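Local structure of uronate isomerase (Caulobacter crescentus, 2Q01) at residues Glu98-Arg101 against Val102-Ser105; Val225-Trp228 against Lys229-Leu232; Leu292-Met295 against Ala296-Ser299; Asp363-Thr366 against Tyr367-Leu371; Arg428-Val431 against Ala432-Asp436. The protein catalyses the isomerisation of D-glucuronate to D-fructuronate and of D-galacturonate to D-tagaturonate, a step of pentose and glucuronate interconversion. One frame throughout, in Å; residues are numbered along the deposited sequence.

Contact 1 (Glu98-Arg101 against Val102-Ser105)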
loop_
_atom_site.group_PDB
_atom_site.type_symbol
_atom_site.label_atom_id
_atom_site.label_comp_id
_atom_site.label_asym_id
_atom_site.label_seq_id
_atom_site.Cartn_x
_atom_site.Cartn_y
_atom_site.Cartn_z
ATOM N N GLU B 98 -20.857 -15.004 -33.394
ATOM C CA GLU B 98 -19.894 -15.957 -32.843
ATOM C C GLU B 98 -18.918 -15.307 -31.867
ATOM O O GLU B 98 -18.512 -15.934 -30.888
ATOM C CB GLU B 98 -19.135 -16.695 -33.954
ATOM C CG GLU B 98 -19.912 -17.851 -34.598
ATOM C CD GLU B 98 -20.297 -18.961 -33.615
ATOM O OE1 GLU B 98 -21.401 -19.521 -33.766
ATOM O OE2 GLU B 98 -19.506 -19.278 -32.698
ATOM N N ALA B 99 -18.544 -14.058 -32.141
ATOM C CA ALA B 99 -17.726 -13.267 -31.221
ATOM C C ALA B 99 -18.434 -13.091 -29.878
ATOM O O ALA B 99 -17.832 -13.299 -28.822
ATOM C CB ALA B 99 -17.381 -11.913 -31.837
ATOM N N TRP B 100 -19.718 -12.734 -29.943
ATOM C CA TRP B 100 -20.582 -12.605 -28.775
ATOM C C TRP B 100 -20.772 -13.930 -28.034
ATOM O O TRP B 100 -20.849 -13.945 -26.808
ATOM C CB TRP B 100 -21.943 -12.037 -29.174
ATOM C CG TRP B 100 -22.825 -11.774 -27.996
ATOM C CD1 TRP B 100 -23.818 -12.580 -27.514
ATOM C CD2 TRP B 100 -22.770 -10.640 -27.126
ATOM N NE1 TRP B 100 -24.389 -12.013 -26.400
ATOM C CE2 TRP B 100 -23.766 -10.820 -26.142
ATOM C CE3 TRP B 100 -21.976 -9.484 -27.084
ATOM C CZ2 TRP B 100 -23.990 -9.888 -25.127
ATOM C CZ3 TRP B 100 -22.204 -8.555 -26.075
ATOM C CH2 TRP B 100 -23.203 -8.766 -25.112
ATOM N N ARG B 101 -20.848 -15.024 -28.786
ATOM C CA ARG B 101 -20.973 -16.370 -28.226
ATOM C C ARG B 101 -19.776 -16.753 -27.350
ATOM O O ARG B 101 -19.951 -17.389 -26.309
ATOM C CB ARG B 101 -21.121 -17.388 -29.358
ATOM C CG ARG B 101 -21.982 -18.599 -29.038
ATOM C CD ARG B 101 -23.436 -18.336 -29.405
ATOM N NE ARG B 101 -23.595 -17.992 -30.817
ATOM C CZ ARG B 101 -23.840 -18.870 -31.784
ATOM N NH1 ARG B 101 -23.957 -20.162 -31.507
ATOM N NH2 ARG B 101 -23.965 -18.453 -33.035
ATOM N N VAL B 102 -18.570 -16.369 -27.783
ATOM C CA VAL B 102 -17.329 -16.659 -27.051
ATOM C C VAL B 102 -17.272 -15.851 -25.755
ATOM O O VAL B 102 -16.905 -16.381 -24.705
ATOM C CB VAL B 102 -16.065 -16.399 -27.923
ATOM C CG1 VAL B 102 -14.782 -16.611 -27.122
ATOM C CG2 VAL B 102 -16.058 -17.310 -29.138
ATOM N N PHE B 103 -17.655 -14.577 -25.839
ATOM C CA PHE B 103 -17.734 -13.709 -24.668
ATOM C C PHE B 103 -18.734 -14.226 -23.638
ATOM O O PHE B 103 -18.436 -14.262 -22.440
ATOM C CB PHE B 103 -18.105 -12.282 -25.073
ATOM C CG PHE B 103 -18.482 -11.405 -23.916
ATOM C CD1 PHE B 103 -17.528 -11.017 -22.979
ATOM C CD2 PHE B 103 -19.792 -10.970 -23.755
ATOM C CE1 PHE B 103 -17.875 -10.213 -21.901
ATOM C CE2 PHE B 103 -20.146 -10.165 -22.678
ATOM C CZ PHE B 103 -19.186 -9.787 -21.752
ATOM N N ALA B 104 -19.917 -14.604 -24.118
ATOM C CA ALA B 104 -20.987 -15.120 -23.274
ATOM C C ALA B 104 -20.553 -16.383 -22.539
ATOM O O ALA B 104 -20.799 -16.513 -21.333
ATOM C CB ALA B 104 -22.211 -15.395 -24.100
ATOM N N SER B 105 -19.876 -17.280 -23.261
ATOM C CA SER B 105 -19.351 -18.538 -22.703
ATOM C C SER B 105 -18.194 -18.330 -21.726
ATOM O O SER B 105 -17.802 -19.258 -21.015
ATOM C CB SER B 105 -18.906 -19.475 -23.822
ATOM O OG SER B 105 -19.979 -19.752 -24.704
#
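Both Trp100 and Phe103 swing CG away from their own backbone N (chi1 -175° and 168°), which lays the two side chains next to each other, pointing the same way from neighbouring turns. The pair is edge-to-face: the edge of Phe103 is turned to the face of the Trp100 six-membered ring, with centroids 5.4 Å apart and planes at 55°. The touch is peripheral, since Phe103 CD2 stands 4.1 Å from Trp100 CZ3, near the rim of the indole. Such i/i+3 pairs lie on one flank of an alpha-helix, here helix 96-105, whose backbone bonds include Ala104 N to Trp100 O at 2.9 Å. Helix 58-63 packs on the same two aromatics through Thr59 and Leu63. One turn on, Arg101 O accepts twice from Ser105, from its N at 3.1 Å and from its OG at 2.9 Å, the two donors reaching it from opposite faces of the carbonyl plane. Bends at chi2 and chi3 fold Arg101 back over the Glu98 carboxylate, where Arg101 NH2 is 2.9 Å from Glu98 OE1 by charge attraction alone, the oxygen lying well out of the guanidinium plane; Arg101 NE is paired with Asp139.

Contact 2 (Val225-Trp228 against Lys229-Leu232)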
loop_
_atom_site.group_PDB
_atom_site.type_symbol
_atom_site.label_atom_id
_atom_site.label_comp_id
_atom_site.label_asym_id
_atom_site.label_seq_id
_atom_site.Cartn_x
_atom_site.Cartn_y
_atom_site.Cartn_z
ATOM N N VAL B 225 6.015 24.622 -37.144
ATOM C CA VAL B 225 5.905 23.776 -35.970
ATOM C C VAL B 225 7.251 23.167 -35.540
ATOM O O VAL B 225 7.435 22.762 -34.385
ATOM C CB VAL B 225 4.767 22.748 -36.225
ATOM C CG1 VAL B 225 5.181 21.329 -35.971
ATOM C CG2 VAL B 225 3.552 23.135 -35.448
ATOM N N TYR B 226 8.202 23.162 -36.470
ATOM C CA TYR B 226 9.544 22.639 -36.227
ATOM C C TYR B 226 10.524 23.743 -35.801
ATOM O O TYR B 226 11.737 23.590 -35.928
ATOM C CB TYR B 226 10.061 21.893 -37.463
ATOM C CG TYR B 226 9.105 20.842 -38.005
ATOM C CD1 TYR B 226 9.038 19.570 -37.440
ATOM C CD2 TYR B 226 8.275 21.123 -39.093
ATOM C CE1 TYR B 226 8.166 18.604 -37.940
ATOM C CE2 TYR B 226 7.397 20.169 -39.596
ATOM C CZ TYR B 226 7.348 18.913 -39.018
ATOM O OH TYR B 226 6.481 17.970 -39.523
ATOM N N SER B 227 9.983 24.847 -35.297
ATOM C CA SER B 227 10.770 25.949 -34.730
ATOM C C SER B 227 10.084 26.411 -33.445
ATOM O O SER B 227 8.859 26.534 -33.404
ATOM C CB SER B 227 10.902 27.095 -35.735
ATOM O OG SER B 227 11.263 28.306 -35.100
ATOM N N TRP B 228 10.883 26.676 -32.415
ATOM C CA TRP B 228 10.413 26.750 -31.019
ATOM C C TRP B 228 9.298 27.741 -30.685
ATOM O O TRP B 228 8.233 27.332 -30.219
ATOM C CB TRP B 228 11.599 26.928 -30.067
ATOM C CG TRP B 228 11.239 27.074 -28.610
ATOM C CD1 TRP B 228 11.512 28.145 -27.806
ATOM C CD2 TRP B 228 10.556 26.117 -27.781
ATOM N NE1 TRP B 228 11.048 27.916 -26.532
ATOM C CE2 TRP B 228 10.458 26.679 -26.489
ATOM C CE3 TRP B 228 10.019 24.840 -28.004
ATOM C CZ2 TRP B 228 9.845 26.008 -25.423
ATOM C CZ3 TRP B 228 9.409 24.178 -26.949
ATOM C CH2 TRP B 228 9.330 24.762 -25.672
ATOM N N LYS B 229 9.540 29.026 -30.924
ATOM C CA LYS B 229 8.581 30.062 -30.557
ATOM C C LYS B 229 7.256 29.943 -31.305
ATOM O O LYS B 229 6.206 30.325 -30.777
ATOM C CB LYS B 229 9.192 31.460 -30.722
ATOM C CG LYS B 229 9.887 31.968 -29.451
ATOM C CD LYS B 229 10.872 33.100 -29.736
ATOM C CE LYS B 229 12.242 32.569 -30.162
ATOM N NZ LYS B 229 13.174 33.660 -30.550
ATOM N N SER B 230 7.306 29.395 -32.517
ATOM C CA SER B 230 6.090 29.185 -33.300
ATOM C C SER B 230 5.469 27.797 -33.099
ATOM O O SER B 230 4.354 27.542 -33.558
ATOM C CB SER B 230 6.330 29.487 -34.783
ATOM O OG SER B 230 7.380 28.704 -35.310
ATOM N N TYR B 231 6.195 26.907 -32.426
ATOM C CA TYR B 231 5.641 25.641 -31.946
ATOM C C TYR B 231 4.764 25.961 -30.739
ATOM O O TYR B 231 3.677 25.399 -30.568
ATOM C CB TYR B 231 6.770 24.675 -31.572
ATOM C CG TYR B 231 6.363 23.470 -30.745
ATOM C CD1 TYR B 231 5.855 22.317 -31.354
ATOM C CD2 TYR B 231 6.522 23.468 -29.357
ATOM C CE1 TYR B 231 5.498 21.210 -30.601
ATOM C CE2 TYR B 231 6.158 22.367 -28.594
ATOM C CZ TYR B 231 5.653 21.242 -29.221
ATOM O OH TYR B 231 5.298 20.152 -28.467
ATOM N N LEU B 232 5.252 26.881 -29.914
ATOM C CA LEU B 232 4.510 27.385 -28.772
ATOM C C LEU B 232 3.295 28.209 -29.189
ATOM O O LEU B 232 2.239 28.107 -28.559
ATOM C CB LEU B 232 5.423 28.197 -27.853
ATOM C CG LEU B 232 6.486 27.428 -27.069
ATOM C CD1 LEU B 232 7.159 28.355 -26.081
ATOM C CD2 LEU B 232 5.877 26.226 -26.357
HETATM O O HOH W 1 12.096 29.778 -32.234
#
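Two backbone carbonyls converge on Tyr231 N: Ser227 O at 2.9 Å and Trp228 O at 3.0 Å, both weak because the N-H points between them rather than at either. Trp228 O is in turn shared, for Leu232 N approaches it at 3.0 Å in a straighter bond than either to Tyr231 N. This is the start of helix 228-244, with Ser227 in the N-cap position. The serine side chain makes no capping bond; instead a water accepts from Lys229 N and is weakly linked to Ser227 OG. The hydroxyl of Ser230 is bound to Asp224 O in the preceding loop.

Apolar contact is centred on the indole of Trp228, whose CG lies anti to its backbone N (chi1 178°), carrying the ring alongside the first turn. Leu232 sits over one face: CG lies 4.0 Å from the centroid of the Trp228 six-membered ring and only 10° off its normal, a CH-pi contact, while Leu232 CD1 comes to 3.6 Å from Trp228 CZ2. Tyr231 meets the indole differently. Its ring is within 20° of parallel but slid so far that the two barely overlap, and the touch is Tyr231 CD2 to Trp228 CZ3 at 3.8 Å. Phe271 of helix 264-276 meets both rings, and Tyr231 OH is bonded to Val202 O and His235 NE2. The chemistry thus divides: backbone bonds, some weak, and a water at Lys229 N serve the polar start of the helix, whereas dispersion and CH-pi attraction probably help hold the indole against the first turn.

Contact 3 (Leu292-Met295 against Ala296-Ser299)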
loop_
_atom_site.group_PDB
_atom_site.type_symbol
_atom_site.label_atom_id
_atom_site.label_comp_id
_atom_site.label_asym_id
_atom_site.label_seq_id
_atom_site.Cartn_x
_atom_site.Cartn_y
_atom_site.Cartn_z
ATOM N N LEU B 292 5.242 20.228 -19.601
ATOM C CA LEU B 292 4.262 20.266 -18.513
ATOM C C LEU B 292 4.205 21.656 -17.903
ATOM O O LEU B 292 3.122 22.196 -17.684
ATOM C CB LEU B 292 4.563 19.217 -17.433
ATOM C CG LEU B 292 3.948 17.823 -17.613
ATOM C CD1 LEU B 292 4.059 17.011 -16.326
ATOM C CD2 LEU B 292 2.486 17.893 -18.068
ATOM N N THR B 293 5.379 22.237 -17.661
ATOM C CA THR B 293 5.506 23.611 -17.163
ATOM C C THR B 293 5.032 24.636 -18.195
ATOM O O THR B 293 4.423 25.643 -17.848
ATOM C CB THR B 293 6.960 23.903 -16.758
ATOM O OG1 THR B 293 7.336 23.005 -15.712
ATOM C CG2 THR B 293 7.147 25.339 -16.259
ATOM N N GLU B 294 5.294 24.353 -19.466
ATOM C CA GLU B 294 4.951 25.271 -20.535
ATOM C C GLU B 294 3.441 25.359 -20.718
ATOM O O GLU B 294 2.914 26.447 -20.946
ATOM C CB GLU B 294 5.661 24.868 -21.829
ATOM C CG GLU B 294 6.118 26.052 -22.674
ATOM C CD GLU B 294 7.211 26.897 -22.020
ATOM O OE1 GLU B 294 7.126 28.143 -22.100
ATOM O OE2 GLU B 294 8.155 26.328 -21.437
ATOM N N MET B 295 2.753 24.221 -20.569
ATOM C CA MET B 295 1.285 24.164 -20.654
ATOM C C MET B 295 0.626 24.875 -19.479
ATOM O O MET B 295 -0.473 25.407 -19.612
ATOM C CB MET B 295 0.777 22.716 -20.712
ATOM C CG MET B 295 1.136 21.917 -21.964
ATOM S SD MET B 295 0.261 22.358 -23.464
ATOM C CE MET B 295 1.510 23.277 -24.343
ATOM N N ALA B 296 1.299 24.864 -18.331
ATOM C CA ALA B 296 0.819 25.521 -17.122
ATOM C C ALA B 296 0.976 27.029 -17.222
ATOM O O ALA B 296 0.152 27.773 -16.698
ATOM C CB ALA B 296 1.564 25.005 -15.927
ATOM N N LYS B 297 2.042 27.466 -17.892
ATOM C CA LYS B 297 2.277 28.877 -18.197
ATOM C C LYS B 297 1.257 29.441 -19.196
ATOM O O LYS B 297 0.940 30.631 -19.162
ATOM C CB LYS B 297 3.698 29.070 -18.743
ATOM C CG LYS B 297 4.786 28.999 -17.679
ATOM C CD LYS B 297 6.108 29.560 -18.176
ATOM C CE LYS B 297 6.998 28.482 -18.749
ATOM N NZ LYS B 297 8.302 29.035 -19.203
ATOM N N MET B 298 0.763 28.584 -20.093
ATOM C CA MET B 298 -0.303 28.955 -21.018
ATOM C C MET B 298 -1.638 29.004 -20.291
ATOM O O MET B 298 -2.473 29.860 -20.583
ATOM C CB MET B 298 -0.389 27.967 -22.183
ATOM C CG MET B 298 0.656 28.168 -23.268
ATOM S SD MET B 298 0.607 26.850 -24.497
ATOM C CE MET B 298 2.272 26.966 -25.144
ATOM N N SER B 299 -1.822 28.088 -19.340
ATOM C CA SER B 299 -3.033 28.006 -18.514
ATOM C C SER B 299 -3.228 29.230 -17.631
ATOM O O SER B 299 -4.355 29.574 -17.274
ATOM C CB SER B 299 -2.994 26.754 -17.646
ATOM O OG SER B 299 -3.339 25.609 -18.400
HETATM O O HOH W 2 7.674 31.057 -21.245
#
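Leu292 contributes its carbonyl to Ala296 N, at 3.3 Å, in the i/i+4 pattern of the alpha-helix 281-302, while its side chain leans on His252 and His254. Thr293 follows, its O accepting from Lys297 N at 3.0 Å; its methyl CG2, anti to the backbone N (chi1 -61° for OG1), lies 4.0 Å from Lys297 CE, and its hydroxyl is bonded to Ala260 O. Glu294 bends at chi2 (66°), which brings the carboxylate back across the end of the Lys297 chain. The resulting salt bridge is loose: Glu294 OE1 is 3.3 Å from Lys297 NZ, and the hydrogen bond within it is weak. A water closes a triangle with this pair, accepting from Lys297 NZ at 2.9 Å and donating to Glu294 OE1 at 3.1 Å, while Gln290 holds Glu294 OE2. Met295, on another side of the helix, lies alongside Met298, and its methyl CE touches Met298 SD at 3.7 Å; Arg239 of helix 228-244 packs against both methionines. The water supplements a long pair, which probably owes as much to charge as to a directed bond, whereas the methionines rely on dispersion between a methyl group and a polarisable sulfur.

Contact 4 (Asp363-Thr366 against Tyr367-Leu371)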
loop_
_atom_site.group_PDB
_atom_site.type_symbol
_atom_site.label_atom_id
_atom_site.label_comp_id
_atom_site.label_asym_id
_atom_site.label_seq_id
_atom_site.Cartn_x
_atom_site.Cartn_y
_atom_site.Cartn_z
ATOM N N ASP B 363 -0.599 4.473 -9.224
ATOM C CA ASP B 363 0.137 3.949 -8.093
ATOM C C ASP B 363 -0.557 4.372 -6.794
ATOM O O ASP B 363 -0.297 5.464 -6.270
ATOM C CB ASP B 363 1.575 4.483 -8.148
ATOM C CG ASP B 363 2.515 3.753 -7.212
ATOM O OD1 ASP B 363 2.122 2.726 -6.617
ATOM O OD2 ASP B 363 3.666 4.214 -7.074
ATOM N N GLU B 364 -1.417 3.488 -6.278
ATOM C CA GLU B 364 -2.221 3.721 -5.062
ATOM C C GLU B 364 -1.415 4.044 -3.811
ATOM O O GLU B 364 -1.944 4.618 -2.851
ATOM C CB GLU B 364 -3.088 2.503 -4.745
ATOM C CG GLU B 364 -4.265 2.297 -5.666
ATOM C CD GLU B 364 -5.167 1.169 -5.195
ATOM O OE1 GLU B 364 -6.321 1.454 -4.810
ATOM O OE2 GLU B 364 -4.716 0.002 -5.193
ATOM N N THR B 365 -0.139 3.671 -3.827
ATOM C CA THR B 365 0.761 3.880 -2.695
ATOM C C THR B 365 1.131 5.354 -2.479
ATOM O O THR B 365 1.600 5.730 -1.403
ATOM C CB THR B 365 2.016 3.012 -2.838
ATOM O OG1 THR B 365 2.779 3.443 -3.970
ATOM C CG2 THR B 365 1.611 1.557 -3.044
ATOM N N THR B 366 0.890 6.174 -3.499
ATOM C CA THR B 366 1.183 7.602 -3.455
ATOM C C THR B 366 0.043 8.435 -2.873
ATOM O O THR B 366 0.208 9.643 -2.682
ATOM C CB THR B 366 1.521 8.165 -4.858
ATOM O OG1 THR B 366 0.394 8.004 -5.726
ATOM C CG2 THR B 366 2.725 7.465 -5.459
ATOM N N TYR B 367 -1.102 7.801 -2.597
ATOM C CA TYR B 367 -2.281 8.502 -2.062
ATOM C C TYR B 367 -1.990 9.173 -0.731
ATOM O O TYR B 367 -2.053 10.393 -0.609
ATOM C CB TYR B 367 -3.476 7.556 -1.878
ATOM C CG TYR B 367 -4.194 7.168 -3.142
ATOM C CD1 TYR B 367 -4.242 8.026 -4.242
ATOM C CD2 TYR B 367 -4.860 5.944 -3.229
ATOM C CE1 TYR B 367 -4.916 7.664 -5.407
ATOM C CE2 TYR B 367 -5.530 5.572 -4.383
ATOM C CZ TYR B 367 -5.556 6.430 -5.472
ATOM O OH TYR B 367 -6.223 6.058 -6.624
ATOM N N SER B 368 -1.663 8.361 0.262
ATOM C CA SER B 368 -1.437 8.860 1.601
ATOM C C SER B 368 -0.044 9.444 1.702
ATOM O O SER B 368 0.189 10.358 2.491
ATOM C CB SER B 368 -1.610 7.737 2.618
ATOM O OG SER B 368 -0.702 6.683 2.346
ATOM N N ARG B 369 0.876 8.917 0.896
ATOM C CA ARG B 369 2.276 9.295 0.995
ATOM C C ARG B 369 2.567 10.640 0.353
ATOM O O ARG B 369 3.155 11.506 0.980
ATOM C CB ARG B 369 3.185 8.229 0.390
ATOM C CG ARG B 369 4.605 8.271 0.955
ATOM C CD ARG B 369 5.652 7.797 -0.040
ATOM N NE ARG B 369 5.391 6.454 -0.546
ATOM C CZ ARG B 369 5.226 6.149 -1.832
ATOM N NH1 ARG B 369 5.309 7.094 -2.759
ATOM N NH2 ARG B 369 4.986 4.894 -2.194
ATOM N N GLU B 370 2.157 10.812 -0.895
ATOM C CA GLU B 370 2.614 11.952 -1.675
ATOM C C GLU B 370 1.493 12.882 -2.102
ATOM O O GLU B 370 1.578 14.084 -1.881
ATOM C CB GLU B 370 3.401 11.476 -2.902
ATOM C CG GLU B 370 4.518 10.487 -2.573
ATOM C CD GLU B 370 5.472 10.244 -3.722
ATOM O OE1 GLU B 370 5.209 10.728 -4.843
ATOM O OE2 GLU B 370 6.496 9.566 -3.496
ATOM N N LEU B 371 0.449 12.316 -2.705
ATOM C CA LEU B 371 -0.623 13.087 -3.339
ATOM C C LEU B 371 -1.456 13.928 -2.384
ATOM O O LEU B 371 -1.635 15.123 -2.616
ATOM C CB LEU B 371 -1.537 12.173 -4.153
ATOM C CG LEU B 371 -1.022 11.564 -5.460
ATOM C CD1 LEU B 371 -2.128 10.722 -6.077
ATOM C CD2 LEU B 371 -0.578 12.636 -6.435
HETATM O O HOH W 3 5.465 4.875 -5.474
HETATM O O HOH W 4 -7.365 3.620 -5.755
HETATM O O HOH W 5 -1.470 5.318 -0.305
#
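Hydrogen bonds dominate between Thr366 and the helical turn that follows. Thr366 O accepts from two donors: Leu371 N at 2.7 Å, almost in line with the carbonyl, and Glu370 N at 2.9 Å, from above the carbonyl plane. The bond to Leu371 spans five residues and marks a pi-type turn. Just before it, a type I beta turn runs from Asp363 to Thr366, and Asp363 O takes both Thr366 N and Thr366 OG1, the latter at 2.7 Å. The hydroxyl's place between backbone N and carbonyl carbon (chi1 62°) directs it there. Thr365 OG1 is bound to Asp363 OD1 and weakly to Arg369 NH2.

Among charged groups, Arg369 NH1 pairs with Glu370 OE2 at 2.8 Å, and the guanidinium lies with one face over Thr365 O. Waters bridge Asp363 OD2 to Arg369 NH2, weakly at the arginine, and Glu364 OE1 to Tyr367 OH; Glu364 also pairs with Arg398 through OE1 and with Ser368 of the third subunit through OE2.

A CH-pi contact puts Glu364 CA 4.1 Å from the centroid of the Tyr367 ring, over its face, and Thr366 packs by van der Waals contact as a knob among Tyr367, Arg369, Glu370 and Leu371.

The turn connects strand 357-359 to helix 366-375; Phe399 of helix 393-407 meets Tyr367, and Arg369 reaches Asp363 of the second subunit across the subunit interface.

Contact 5 (Arg428-Val431 against Ala432-Asp436)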
loop_
_atom_site.group_PDB
_atom_site.type_symbol
_atom_site.label_atom_id
_atom_site.label_comp_id
_atom_site.label_asym_id
_atom_site.label_seq_id
_atom_site.Cartn_x
_atom_site.Cartn_y
_atom_site.Cartn_z
ATOM N N ARG B 428 -21.361 3.471 -14.497
ATOM C CA ARG B 428 -20.119 3.852 -13.820
ATOM C C ARG B 428 -20.310 4.982 -12.825
ATOM O O ARG B 428 -19.684 4.995 -11.763
ATOM C CB ARG B 428 -19.055 4.249 -14.847
ATOM C CG ARG B 428 -18.428 3.072 -15.552
ATOM C CD ARG B 428 -17.774 3.493 -16.853
ATOM N NE ARG B 428 -17.361 2.339 -17.654
ATOM C CZ ARG B 428 -16.203 1.698 -17.522
ATOM N NH1 ARG B 428 -15.314 2.089 -16.617
ATOM N NH2 ARG B 428 -15.933 0.660 -18.303
ATOM N N HIS B 429 -21.159 5.939 -13.187
ATOM C CA HIS B 429 -21.524 7.038 -12.297
ATOM C C HIS B 429 -22.380 6.586 -11.125
ATOM O O HIS B 429 -22.259 7.139 -10.040
ATOM C CB HIS B 429 -22.212 8.163 -13.065
ATOM C CG HIS B 429 -21.263 9.190 -13.591
ATOM N ND1 HIS B 429 -20.560 9.020 -14.763
ATOM C CD2 HIS B 429 -20.887 10.392 -13.098
ATOM C CE1 HIS B 429 -19.793 10.075 -14.971
ATOM N NE2 HIS B 429 -19.977 10.924 -13.977
ATOM N N ASP B 430 -23.224 5.578 -11.344
ATOM C CA ASP B 430 -24.003 4.966 -10.267
ATOM C C ASP B 430 -23.116 4.292 -9.223
ATOM O O ASP B 430 -23.358 4.438 -8.022
ATOM C CB ASP B 430 -25.010 3.955 -10.812
ATOM C CG ASP B 430 -26.110 3.652 -9.819
ATOM O OD1 ASP B 430 -26.081 2.571 -9.196
ATOM O OD2 ASP B 430 -26.991 4.515 -9.643
ATOM N N VAL B 431 -22.099 3.559 -9.684
ATOM C CA VAL B 431 -21.103 2.925 -8.805
ATOM C C VAL B 431 -20.375 3.975 -7.958
ATOM O O VAL B 431 -20.198 3.793 -6.756
ATOM C CB VAL B 431 -20.082 2.086 -9.624
ATOM C CG1 VAL B 431 -18.892 1.626 -8.775
ATOM C CG2 VAL B 431 -20.752 0.899 -10.240
ATOM N N ALA B 432 -19.984 5.082 -8.591
ATOM C CA ALA B 432 -19.338 6.204 -7.899
ATOM C C ALA B 432 -20.205 6.747 -6.777
ATOM O O ALA B 432 -19.721 6.997 -5.677
ATOM C CB ALA B 432 -19.024 7.308 -8.880
ATOM N N ARG B 433 -21.492 6.911 -7.068
ATOM C CA ARG B 433 -22.460 7.455 -6.116
ATOM C C ARG B 433 -22.752 6.537 -4.921
ATOM O O ARG B 433 -22.901 7.022 -3.800
ATOM C CB ARG B 433 -23.736 7.850 -6.852
ATOM C CG ARG B 433 -23.519 9.039 -7.781
ATOM C CD ARG B 433 -24.628 9.219 -8.806
ATOM N NE ARG B 433 -24.304 10.342 -9.685
ATOM C CZ ARG B 433 -25.160 10.971 -10.485
ATOM N NH1 ARG B 433 -26.433 10.601 -10.553
ATOM N NH2 ARG B 433 -24.735 11.986 -11.218
ATOM N N ARG B 434 -22.792 5.225 -5.154
ATOM C CA ARG B 434 -23.033 4.243 -4.090
ATOM C C ARG B 434 -21.847 4.066 -3.163
ATOM O O ARG B 434 -22.028 3.942 -1.950
ATOM C CB ARG B 434 -23.407 2.886 -4.680
ATOM C CG ARG B 434 -24.739 2.896 -5.375
ATOM C CD ARG B 434 -25.093 1.560 -5.977
ATOM N NE ARG B 434 -26.450 1.628 -6.499
ATOM C CZ ARG B 434 -27.526 1.196 -5.851
ATOM N NH1 ARG B 434 -28.716 1.327 -6.406
ATOM N NH2 ARG B 434 -27.408 0.620 -4.661
ATOM N N VAL B 435 -20.643 4.039 -3.738
ATOM C CA VAL B 435 -19.400 3.888 -2.969
ATOM C C VAL B 435 -19.127 5.124 -2.109
ATOM O O VAL B 435 -18.758 4.995 -0.936
ATOM C CB VAL B 435 -18.193 3.544 -3.879
ATOM C CG1 VAL B 435 -16.874 3.612 -3.111
ATOM C CG2 VAL B 435 -18.367 2.165 -4.473
ATOM N N ASP B 436 -19.336 6.308 -2.686
ATOM C CA ASP B 436 -19.260 7.569 -1.937
ATOM C C ASP B 436 -20.300 7.621 -0.821
ATOM O O ASP B 436 -20.011 8.119 0.272
ATOM C CB ASP B 436 -19.438 8.782 -2.858
ATOM C CG ASP B 436 -18.211 9.059 -3.725
ATOM O OD1 ASP B 436 -18.272 10.017 -4.528
ATOM O OD2 ASP B 436 -17.195 8.333 -3.617
#
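Arg434 runs its aliphatic chain past the carbonyl of Asp430, with CG 3.4 Å from Asp430 O, before its guanidinium meets the carboxylate of the same residue. Extension from CG to NE carries the group that far, while Asp430 CG, anti to its own backbone N (chi1 -161°), leans forward to receive it. Arg434 NE gives a hydrogen bond of 2.9 Å to Asp430 OD1 within a salt bridge. The oxygen is nearly in the guanidinium plane and is approached on its syn side but 27° out of the carboxylate plane, the two flat groups being turned 50° against each other. This i/i+4 ion pair lies along the alpha-helix 425-445. Further partners fix its ends: Arg13 shares Asp430 OD1, Tyr29 binds OD2, and Arg434 NH2 reaches the carbonyls of Glu11 and Arg13. The carboxylate, between two arginines, would be expected to stay ionised.

Arg433 takes another course, its CG passing 3.2 Å from His429 O and its guanidinium going on to Leu35 O. Val431 CG1 lies more loosely, 4.4 Å from Val435 CG2.

Around the helix, His429 and Arg433 pack on strand 37-39, Val431 faces helix 114-126, and both valines lie against Met396 of helix 393-407, so the helix is wedged between strand 37-39 and two helices, consistent with the (beta/alpha) barrel of the metallo-dependent hydrolase superfamily.

From the N terminus, the five contacts follow in series, each closing a local turn before the next opens, so none nests in or crosses another. Contact 1 lies on the peripheral helix 96-105, about 47 Å, centre to centre, from contact 3, across the centre of the chain. Contacts 2 and 3 are neighbours: Leu232 O touches Met298 CE at 3.6 Å, tying helix 228-244 to helix 281-302. Contact 4 lies where the loop after strand 357-359 passes into helix 366-375 and carries the fold to the subunit interface. Contact 5, last in the chain, brings helix 425-445 back against strand 37-39; its nearest atoms are about 11 Å from those of both contacts 1 and 4.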